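PDB 7KWD: alkaline phosphatase from Thermus thermophilus, which probably hydrolyses phosphate monoesters as a homodimer, each of whose active sites uses two zinc ions and one magnesium ion. Local coordinates for residues 124-129 against 134-139; 438-443 against 450-455; 326-331 against 413-418. One frame throughout, in Å; residues are numbered along the deposited sequence.

How the contacts relate
Along the chain the order is contact 1, contact 3, contact 2, each complete before the next opens. Contacts 1 and 2 both involve β-strands of the alkaline phosphatase fold, 135-140 and 438-443, with centres 22 Å apart and nearest atoms about 12 Å apart. Contact 3 is peripheral: its centre is 34 Å from that of contact 2 and 47 Å from that of contact 1, which lies on the other side of the chain's centre. Strand 310-325 links the last two contacts, pairing with 438-443 and running into the loop 326-331. Contacts 2 and 3 both touch the second subunit and so lie at the dimer interface, whereas no other chain touches contact 1.

Contact 1: residues 124-129 against 134-139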
loop_
_atom_site.group_PDB
_atom_site.type_symbol
_atom_site.label_atom_id
_atom_site.label_comp_id
_atom_site.label_asym_id
_atom_site.label_seq_id
_atom_site.Cartn_x
_atom_site.Cartn_y
_atom_site.Cartn_z
ATOM N N PRO A 124 -15.497 24.053 -8.922
ATOM C CA PRO A 124 -15.533 22.684 -8.411
ATOM C C PRO A 124 -16.911 22.058 -8.563
ATOM O O PRO A 124 -17.935 22.740 -8.670
ATOM C CB PRO A 124 -15.176 22.860 -6.922
ATOM C CG PRO A 124 -15.691 24.255 -6.570
ATOM C CD PRO A 124 -15.764 25.057 -7.857
ATOM N N PHE A 125 -16.914 20.728 -8.506
ATOM C CA PHE A 125 -18.040 19.960 -9.036
ATOM C C PHE A 125 -19.330 20.206 -8.278
ATOM O O PHE A 125 -20.406 20.243 -8.884
ATOM C CB PHE A 125 -17.718 18.452 -9.044
ATOM C CG PHE A 125 -18.734 17.669 -9.772
ATOM C CD1 PHE A 125 -18.798 17.737 -11.146
ATOM C CD2 PHE A 125 -19.695 16.942 -9.089
ATOM C CE1 PHE A 125 -19.797 17.068 -11.843
ATOM C CE2 PHE A 125 -20.682 16.271 -9.768
ATOM C CZ PHE A 125 -20.737 16.350 -11.151
ATOM N N PHE A 126 -19.284 20.336 -6.954
ATOM C CA PHE A 126 -20.575 20.503 -6.278
ATOM C C PHE A 126 -21.159 21.901 -6.532
ATOM O O PHE A 126 -22.380 22.099 -6.425
ATOM C CB PHE A 126 -20.447 20.254 -4.772
ATOM C CG PHE A 126 -20.413 18.797 -4.388
ATOM C CD1 PHE A 126 -20.283 17.799 -5.352
ATOM C CD2 PHE A 126 -20.553 18.424 -3.063
ATOM C CE1 PHE A 126 -20.286 16.442 -4.987
ATOM C CE2 PHE A 126 -20.531 17.063 -2.686
ATOM C CZ PHE A 126 -20.403 16.083 -3.646
ATOM N N ALA A 127 -20.317 22.882 -6.858
ATOM C CA ALA A 127 -20.849 24.165 -7.305
ATOM C C ALA A 127 -21.584 24.009 -8.638
ATOM O O ALA A 127 -22.705 24.512 -8.819
ATOM C CB ALA A 127 -19.706 25.181 -7.378
ATOM N N ALA A 128 -20.995 23.260 -9.569
ATOM C CA ALA A 128 -21.689 22.971 -10.808
ATOM C C ALA A 128 -23.001 22.248 -10.555
ATOM O O ALA A 128 -23.994 22.496 -11.233
ATOM C CB ALA A 128 -20.814 22.114 -11.721
ATOM N N ALA A 129 -23.007 21.316 -9.598
ATOM C CA ALA A 129 -24.201 20.526 -9.317
ATOM C C ALA A 129 -25.310 21.409 -8.743
ATOM O O ALA A 129 -26.478 21.292 -9.131
ATOM C CB ALA A 129 -23.853 19.407 -8.325
ATOM N N LYS A 134 -29.166 20.551 -8.090
ATOM C CA LYS A 134 -29.014 19.522 -7.070
ATOM C C LYS A 134 -28.845 20.181 -5.704
ATOM O O LYS A 134 -28.149 21.183 -5.578
ATOM C CB LYS A 134 -27.800 18.626 -7.366
ATOM C CG LYS A 134 -27.688 18.057 -8.832
ATOM C CD LYS A 134 -28.634 16.920 -9.080
ATOM C CE LYS A 134 -28.659 16.521 -10.589
ATOM N NZ LYS A 134 -29.544 15.383 -10.808
ATOM N N ALA A 135 -29.482 19.607 -4.682
ATOM C CA ALA A 135 -29.119 19.882 -3.303
ATOM C C ALA A 135 -27.715 19.349 -3.016
ATOM O O ALA A 135 -27.256 18.377 -3.624
ATOM C CB ALA A 135 -30.129 19.238 -2.354
ATOM N N VAL A 136 -27.020 20.015 -2.095
ATOM C CA VAL A 136 -25.639 19.698 -1.760
ATOM C C VAL A 136 -25.540 19.468 -0.259
ATOM O O VAL A 136 -26.089 20.252 0.532
ATOM C CB VAL A 136 -24.678 20.828 -2.190
ATOM C CG1 VAL A 136 -23.236 20.537 -1.755
ATOM C CG2 VAL A 136 -24.744 21.047 -3.669
ATOM N N GLY A 137 -24.827 18.411 0.119
ATOM C CA GLY A 137 -24.518 18.148 1.520
ATOM C C GLY A 137 -23.042 17.863 1.697
ATOM O O GLY A 137 -22.422 17.218 0.864
ATOM N N LEU A 138 -22.474 18.384 2.790
ATOM C CA LEU A 138 -21.107 18.086 3.208
ATOM C C LEU A 138 -21.134 17.551 4.641
ATOM O O LEU A 138 -21.608 18.224 5.563
ATOM C CB LEU A 138 -20.221 19.330 3.114
ATOM C CG LEU A 138 -20.130 20.000 1.735
ATOM C CD1 LEU A 138 -19.420 21.351 1.786
ATOM C CD2 LEU A 138 -19.407 19.076 0.767
ATOM N N VAL A 139 -20.622 16.352 4.834
ATOM C CA VAL A 139 -20.643 15.707 6.138
ATOM C C VAL A 139 -19.255 15.191 6.415
ATOM O O VAL A 139 -18.707 14.421 5.606
ATOM C CB VAL A 139 -21.663 14.548 6.189
ATOM C CG1 VAL A 139 -21.624 13.900 7.581
ATOM C CG2 VAL A 139 -23.053 15.057 5.900
#
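The ring of F126 approaches V136, G137 and L138 obliquely, with CD2 3.7 Å from V136 CG1 and 4.1 Å from L138 CD2, and CE2 4.0 Å from G137 O. In the plane of this ring, at its edge, lies F125 CD2 of the same helix, and F152 meets the ring edge-to-face. V266 and Q268 of strand 265-271 add to its surroundings. The other methyl of V136, CG2, rests 3.8 Å from F126 O, so both branches of this valine are engaged by one residue. CG1 gets to the ring by standing anti to the backbone N of V136 (chi1 176°). The side chain of L138 is about 8 Å from those of the magnesium ligands T148 and E270.

In the α/β fold of the enzyme, the axes of 125-129 and 135-139 run at 150°, nearly antiparallel, and approach to 8.6 Å. Near the turn K134 N donates to A129 O at 3.0 Å, with a nearly straight N-H...O angle of 160°. A129 CB packs on the aliphatic start of K134, 4.1 Å from CG, before the chain bends at chi2 and carries NZ off to R39 O. An alanine in place of F126 is likely to leave V136 CG1 and L138 CD2 without their aromatic partner and open a gap beside F152. The side-chain contacts are thus dispersive, and the only polar tie between the segments joins backbones.

Contact 2: residues 438-443 against 450-455; sequences VMLLLY and VNLGLV
L440 and L442 reach the segment 450-455 with different first torsions. In L440, CG stands anti to the backbone N (chi1 166°), which carries CD2 to V455 CG2 at 3.9 Å and brings CG within 4.2 Å of L452 CD1. In L442, CG is instead anti to the carbonyl carbon (chi1 -55°), and CD1 lies 4.1 Å from V450 CG1 and equally far from L452 CD1. L452 CD1 serves both leucines, approaching L440 O to 4.0 Å as well. The L452 side chain crosses that of L440 at about a right angle and that of L442 more slantwise; V450 and V455 also cross their leucine partners roughly perpendicularly.

The nearest CA pair, L440 and L452, is 8.5 Å apart, too wide for paired strands. In the β-sheet region of the alkaline phosphatase fold, strand 80-84 bridges them instead, antiparallel to 438-443 and parallel to 454-456. Its G81 shares a backbone hydrogen bond with L440, and I83 touches both L440 and V455. The alternation of the extended strand 438-443 turns L440 and L442 to the 450-455 segment, while L441 points the other way, onto helix 70-75. N451, between the packed V450 and L452, sends ND2 to V450 O of the second subunit.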
loop_
_atom_site.group_PDB
_atom_site.type_symbol
_atom_site.label_atom_id
_atom_site.label_comp_id
_atom_site.label_asym_id
_atom_site.label_seq_id
_atom_site.Cartn_x
_atom_site.Cartn_y
_atom_site.Cartn_z
ATOM N N VAL A 438 -4.100 4.525 -4.391
ATOM C CA VAL A 438 -5.059 4.149 -3.360
ATOM C C VAL A 438 -6.413 3.805 -3.983
ATOM O O VAL A 438 -6.624 3.902 -5.192
ATOM C CB VAL A 438 -5.219 5.260 -2.300
ATOM C CG1 VAL A 438 -3.927 5.367 -1.503
ATOM C CG2 VAL A 438 -5.564 6.570 -2.992
ATOM N N MET A 439 -7.320 3.396 -3.102
ATOM C CA MET A 439 -8.590 2.786 -3.477
ATOM C C MET A 439 -9.527 3.729 -4.217
ATOM O O MET A 439 -9.733 4.872 -3.825
ATOM C CB MET A 439 -9.285 2.310 -2.212
ATOM C CG MET A 439 -10.702 1.828 -2.387
ATOM S SD MET A 439 -11.404 1.358 -0.796
ATOM C CE MET A 439 -11.790 2.887 -0.073
ATOM N N LEU A 440 -10.161 3.194 -5.271
ATOM C CA LEU A 440 -11.319 3.812 -5.915
ATOM C C LEU A 440 -12.347 2.720 -6.175
ATOM O O LEU A 440 -12.025 1.712 -6.816
ATOM C CB LEU A 440 -10.947 4.479 -7.233
ATOM C CG LEU A 440 -12.064 4.894 -8.194
ATOM C CD1 LEU A 440 -13.006 5.985 -7.635
ATOM C CD2 LEU A 440 -11.415 5.414 -9.441
ATOM N N LEU A 441 -13.572 2.943 -5.714
ATOM C CA LEU A 441 -14.612 1.917 -5.745
ATOM C C LEU A 441 -15.948 2.522 -6.142
ATOM O O LEU A 441 -16.327 3.577 -5.634
ATOM C CB LEU A 441 -14.745 1.245 -4.374
ATOM C CG LEU A 441 -15.999 0.463 -3.967
ATOM C CD1 LEU A 441 -16.016 -0.866 -4.657
ATOM C CD2 LEU A 441 -15.970 0.244 -2.464
ATOM N N LEU A 442 -16.680 1.810 -6.994
ATOM C CA LEU A 442 -17.972 2.250 -7.503
ATOM C C LEU A 442 -19.076 1.312 -7.046
ATOM O O LEU A 442 -18.984 0.090 -7.219
ATOM C CB LEU A 442 -17.988 2.300 -9.024
ATOM C CG LEU A 442 -16.891 3.158 -9.659
ATOM C CD1 LEU A 442 -16.954 3.036 -11.198
ATOM C CD2 LEU A 442 -17.062 4.571 -9.236
ATOM N N TYR A 443 -20.128 1.874 -6.479
ATOM C CA TYR A 443 -21.226 1.063 -5.955
ATOM C C TYR A 443 -22.498 1.604 -6.583
ATOM O O TYR A 443 -22.986 2.684 -6.213
ATOM C CB TYR A 443 -21.290 1.094 -4.431
ATOM C CG TYR A 443 -22.345 0.155 -3.887
ATOM C CD1 TYR A 443 -23.668 0.556 -3.756
ATOM C CD2 TYR A 443 -22.029 -1.145 -3.545
ATOM C CE1 TYR A 443 -24.643 -0.312 -3.289
ATOM C CE2 TYR A 443 -22.995 -2.005 -3.062
ATOM C CZ TYR A 443 -24.297 -1.580 -2.928
ATOM O OH TYR A 443 -25.240 -2.466 -2.443
ATOM N N VAL A 450 -17.645 -2.287 -15.967
ATOM C CA VAL A 450 -16.681 -1.205 -15.805
ATOM C C VAL A 450 -15.359 -1.757 -15.273
ATOM O O VAL A 450 -15.310 -2.330 -14.184
ATOM C CB VAL A 450 -17.240 -0.117 -14.873
ATOM C CG1 VAL A 450 -16.175 0.964 -14.658
ATOM C CG2 VAL A 450 -18.512 0.437 -15.438
ATOM N N ASN A 451 -14.279 -1.565 -16.037
ATOM C CA ASN A 451 -12.943 -2.013 -15.662
ATOM C C ASN A 451 -12.088 -0.787 -15.419
ATOM O O ASN A 451 -11.672 -0.135 -16.386
ATOM C CB ASN A 451 -12.295 -2.851 -16.761
ATOM C CG ASN A 451 -12.626 -4.307 -16.647
ATOM O OD1 ASN A 451 -13.808 -4.678 -16.601
ATOM N ND2 ASN A 451 -11.594 -5.160 -16.644
ATOM N N LEU A 452 -11.810 -0.470 -14.142
ATOM C CA LEU A 452 -11.127 0.788 -13.830
ATOM C C LEU A 452 -9.625 0.696 -14.086
ATOM O O LEU A 452 -9.045 1.541 -14.776
ATOM C CB LEU A 452 -11.354 1.178 -12.381
ATOM C CG LEU A 452 -12.798 1.576 -12.113
ATOM C CD1 LEU A 452 -13.095 1.720 -10.677
ATOM C CD2 LEU A 452 -13.121 2.869 -12.831
ATOM N N GLY A 453 -8.992 -0.313 -13.513
ATOM C CA GLY A 453 -7.557 -0.310 -13.491
ATOM C C GLY A 453 -7.008 0.873 -12.720
ATOM O O GLY A 453 -7.610 1.368 -11.749
ATOM N N LEU A 454 -5.819 1.313 -13.149
ATOM C CA LEU A 454 -5.085 2.404 -12.514
ATOM C C LEU A 454 -5.400 3.658 -13.296
ATOM O O LEU A 454 -5.037 3.751 -14.468
ATOM C CB LEU A 454 -3.583 2.162 -12.497
ATOM C CG LEU A 454 -2.757 3.373 -12.050
ATOM C CD1 LEU A 454 -2.998 3.712 -10.579
ATOM C CD2 LEU A 454 -1.294 3.142 -12.269
ATOM N N VAL A 455 -6.091 4.608 -12.656
ATOM C CA VAL A 455 -6.464 5.861 -13.290
ATOM C C VAL A 455 -5.834 6.993 -12.514
ATOM O O VAL A 455 -5.297 6.804 -11.427
ATOM C CB VAL A 455 -7.987 6.066 -13.377
ATOM C CG1 VAL A 455 -8.645 4.923 -14.120
ATOM C CG2 VAL A 455 -8.588 6.282 -12.005
#

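Contact 3: residues 326-331 against 413-418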
loop_
_atom_site.group_PDB
_atom_site.type_symbol
_atom_site.label_atom_id
_atom_site.label_comp_id
_atom_site.label_asym_id
_atom_site.label_seq_id
_atom_site.Cartn_x
_atom_site.Cartn_y
_atom_site.Cartn_z
ATOM N N TYR A 326 3.248 -5.873 10.507
ATOM C CA TYR A 326 4.463 -6.421 9.932
ATOM C C TYR A 326 4.808 -7.766 10.558
ATOM O O TYR A 326 4.303 -8.135 11.615
ATOM C CB TYR A 326 5.650 -5.443 10.082
ATOM C CG TYR A 326 6.030 -5.126 11.517
ATOM C CD1 TYR A 326 6.758 -6.035 12.280
ATOM C CD2 TYR A 326 5.696 -3.896 12.092
ATOM C CE1 TYR A 326 7.105 -5.733 13.611
ATOM C CE2 TYR A 326 6.041 -3.598 13.392
ATOM C CZ TYR A 326 6.742 -4.526 14.153
ATOM O OH TYR A 326 7.069 -4.198 15.453
ATOM N N GLY A 327 5.692 -8.481 9.863
ATOM C CA GLY A 327 6.002 -9.850 10.236
ATOM C C GLY A 327 6.694 -9.891 11.583
ATOM O O GLY A 327 7.652 -9.154 11.823
ATOM N N ALA A 328 6.209 -10.765 12.462
ATOM C CA ALA A 328 6.651 -10.876 13.845
ATOM C C ALA A 328 6.744 -12.342 14.255
ATOM O O ALA A 328 5.838 -13.140 13.991
ATOM C CB ALA A 328 5.684 -10.138 14.769
ATOM N N GLY A 329 7.842 -12.695 14.911
ATOM C CA GLY A 329 8.027 -14.041 15.404
ATOM C C GLY A 329 8.751 -14.919 14.407
ATOM O O GLY A 329 9.020 -14.538 13.263
ATOM N N ARG A 330 9.082 -16.129 14.858
ATOM C CA ARG A 330 9.690 -17.118 13.981
ATOM C C ARG A 330 8.778 -17.362 12.779
ATOM O O ARG A 330 7.605 -17.688 12.933
ATOM C CB ARG A 330 9.934 -18.427 14.752
ATOM C CG ARG A 330 10.435 -19.593 13.890
ATOM C CD ARG A 330 10.552 -20.934 14.659
ATOM N NE ARG A 330 9.279 -21.660 14.784
ATOM C CZ ARG A 330 8.637 -22.275 13.781
ATOM N NH1 ARG A 330 9.140 -22.258 12.545
ATOM N NH2 ARG A 330 7.481 -22.903 14.017
ATOM N N SER A 331 9.331 -17.218 11.580
ATOM C CA SER A 331 8.567 -17.388 10.333
ATOM C C SER A 331 7.335 -16.478 10.263
ATOM O O SER A 331 6.386 -16.771 9.542
ATOM C CB SER A 331 8.142 -18.849 10.145
ATOM O OG SER A 331 9.259 -19.706 10.144
ATOM N N MET A 413 6.008 2.974 22.507
ATOM C CA MET A 413 5.288 1.726 22.727
ATOM C C MET A 413 5.569 0.698 21.633
ATOM O O MET A 413 4.705 -0.113 21.297
ATOM C CB MET A 413 3.787 1.982 22.856
ATOM C CG MET A 413 3.107 2.503 21.602
ATOM S SD MET A 413 1.357 2.817 21.959
ATOM C CE MET A 413 0.645 1.199 21.792
ATOM N N VAL A 414 6.782 0.710 21.092
ATOM C CA VAL A 414 7.165 -0.253 20.076
ATOM C C VAL A 414 7.240 -1.644 20.684
ATOM O O VAL A 414 7.526 -1.822 21.868
ATOM C CB VAL A 414 8.504 0.165 19.441
ATOM C CG1 VAL A 414 9.602 0.140 20.488
ATOM C CG2 VAL A 414 8.916 -0.729 18.307
ATOM N N GLN A 415 6.947 -2.637 19.854
ATOM C CA GLN A 415 7.219 -4.032 20.150
ATOM C C GLN A 415 8.635 -4.226 20.658
ATOM O O GLN A 415 9.600 -3.724 20.069
ATOM C CB GLN A 415 7.015 -4.864 18.876
ATOM C CG GLN A 415 7.042 -6.397 19.054
ATOM C CD GLN A 415 7.267 -7.147 17.740
ATOM O OE1 GLN A 415 7.031 -6.614 16.647
ATOM N NE2 GLN A 415 7.734 -8.385 17.838
ATOM N N ARG A 416 8.754 -4.971 21.750
ATOM C CA ARG A 416 10.050 -5.336 22.319
ATOM C C ARG A 416 10.320 -6.834 22.269
ATOM O O ARG A 416 11.473 -7.248 22.138
ATOM C CB ARG A 416 10.138 -4.879 23.787
ATOM C CG ARG A 416 9.993 -3.403 24.018
ATOM C CD ARG A 416 9.835 -3.128 25.504
ATOM N NE ARG A 416 8.578 -3.694 25.994
ATOM C CZ ARG A 416 8.227 -3.794 27.276
ATOM N NH1 ARG A 416 9.039 -3.370 28.244
ATOM N NH2 ARG A 416 7.050 -4.318 27.589
ATOM N N ASP A 417 9.286 -7.657 22.361
ATOM C CA ASP A 417 9.440 -9.106 22.423
ATOM C C ASP A 417 9.428 -9.643 20.997
ATOM O O ASP A 417 8.368 -9.789 20.380
ATOM C CB ASP A 417 8.315 -9.692 23.269
ATOM C CG ASP A 417 8.466 -11.167 23.523
ATOM O OD1 ASP A 417 9.153 -11.879 22.748
ATOM O OD2 ASP A 417 7.861 -11.620 24.507
ATOM N N ALA A 418 10.614 -9.972 20.487
ATOM C CA ALA A 418 10.727 -10.409 19.107
ATOM C C ALA A 418 10.140 -11.795 18.870
ATOM O O ALA A 418 9.931 -12.159 17.720
ATOM C CB ALA A 418 12.194 -10.409 18.687
HETATM O O HOH W 1 6.038 -2.195 16.889
HETATM O O HOH W 2 9.226 -9.970 15.867
#
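Y326 and Q415 join two irregular loops of the alkaline phosphatase fold, one following strand 310-325 and the other linking helix 406-412 to strand 426-428. A direct hydrogen bond runs from Y326 OH to Q415 OE1 at 2.7 Å. The donor is tilted 20° from the carbonyl plane, OE1 sits at the ring edge near its plane, and ring and amide planes differ by 17°. Q415 reaches over with CG anti to the backbone N, its chain extended. Its NE2 donates to D417 O at 3.0 Å, fixing which amide end faces the tyrosine; D417 O lies in the Q415 amide plane, but NE2 sits above the D417 carbonyl plane.

Water bridges follow. One molecule, in the Y326 ring plane, donates to OH and accepts from Q415 N; a second accepts from G329 N and Q415 NE2 and donates to A418 O. The hydroxyl therefore gives and receives, and NE2 has two acceptors.

Van der Waals contact is slight: A328 CB lies 4.1 Å from the amide nitrogen Q415 NE2. At the dimer interface, V399 of the second subunit packs on Q415 and A418. G329 CA makes a CA-H...O contact to A418 O at 3.5 Å, with 139° at the hydrogen.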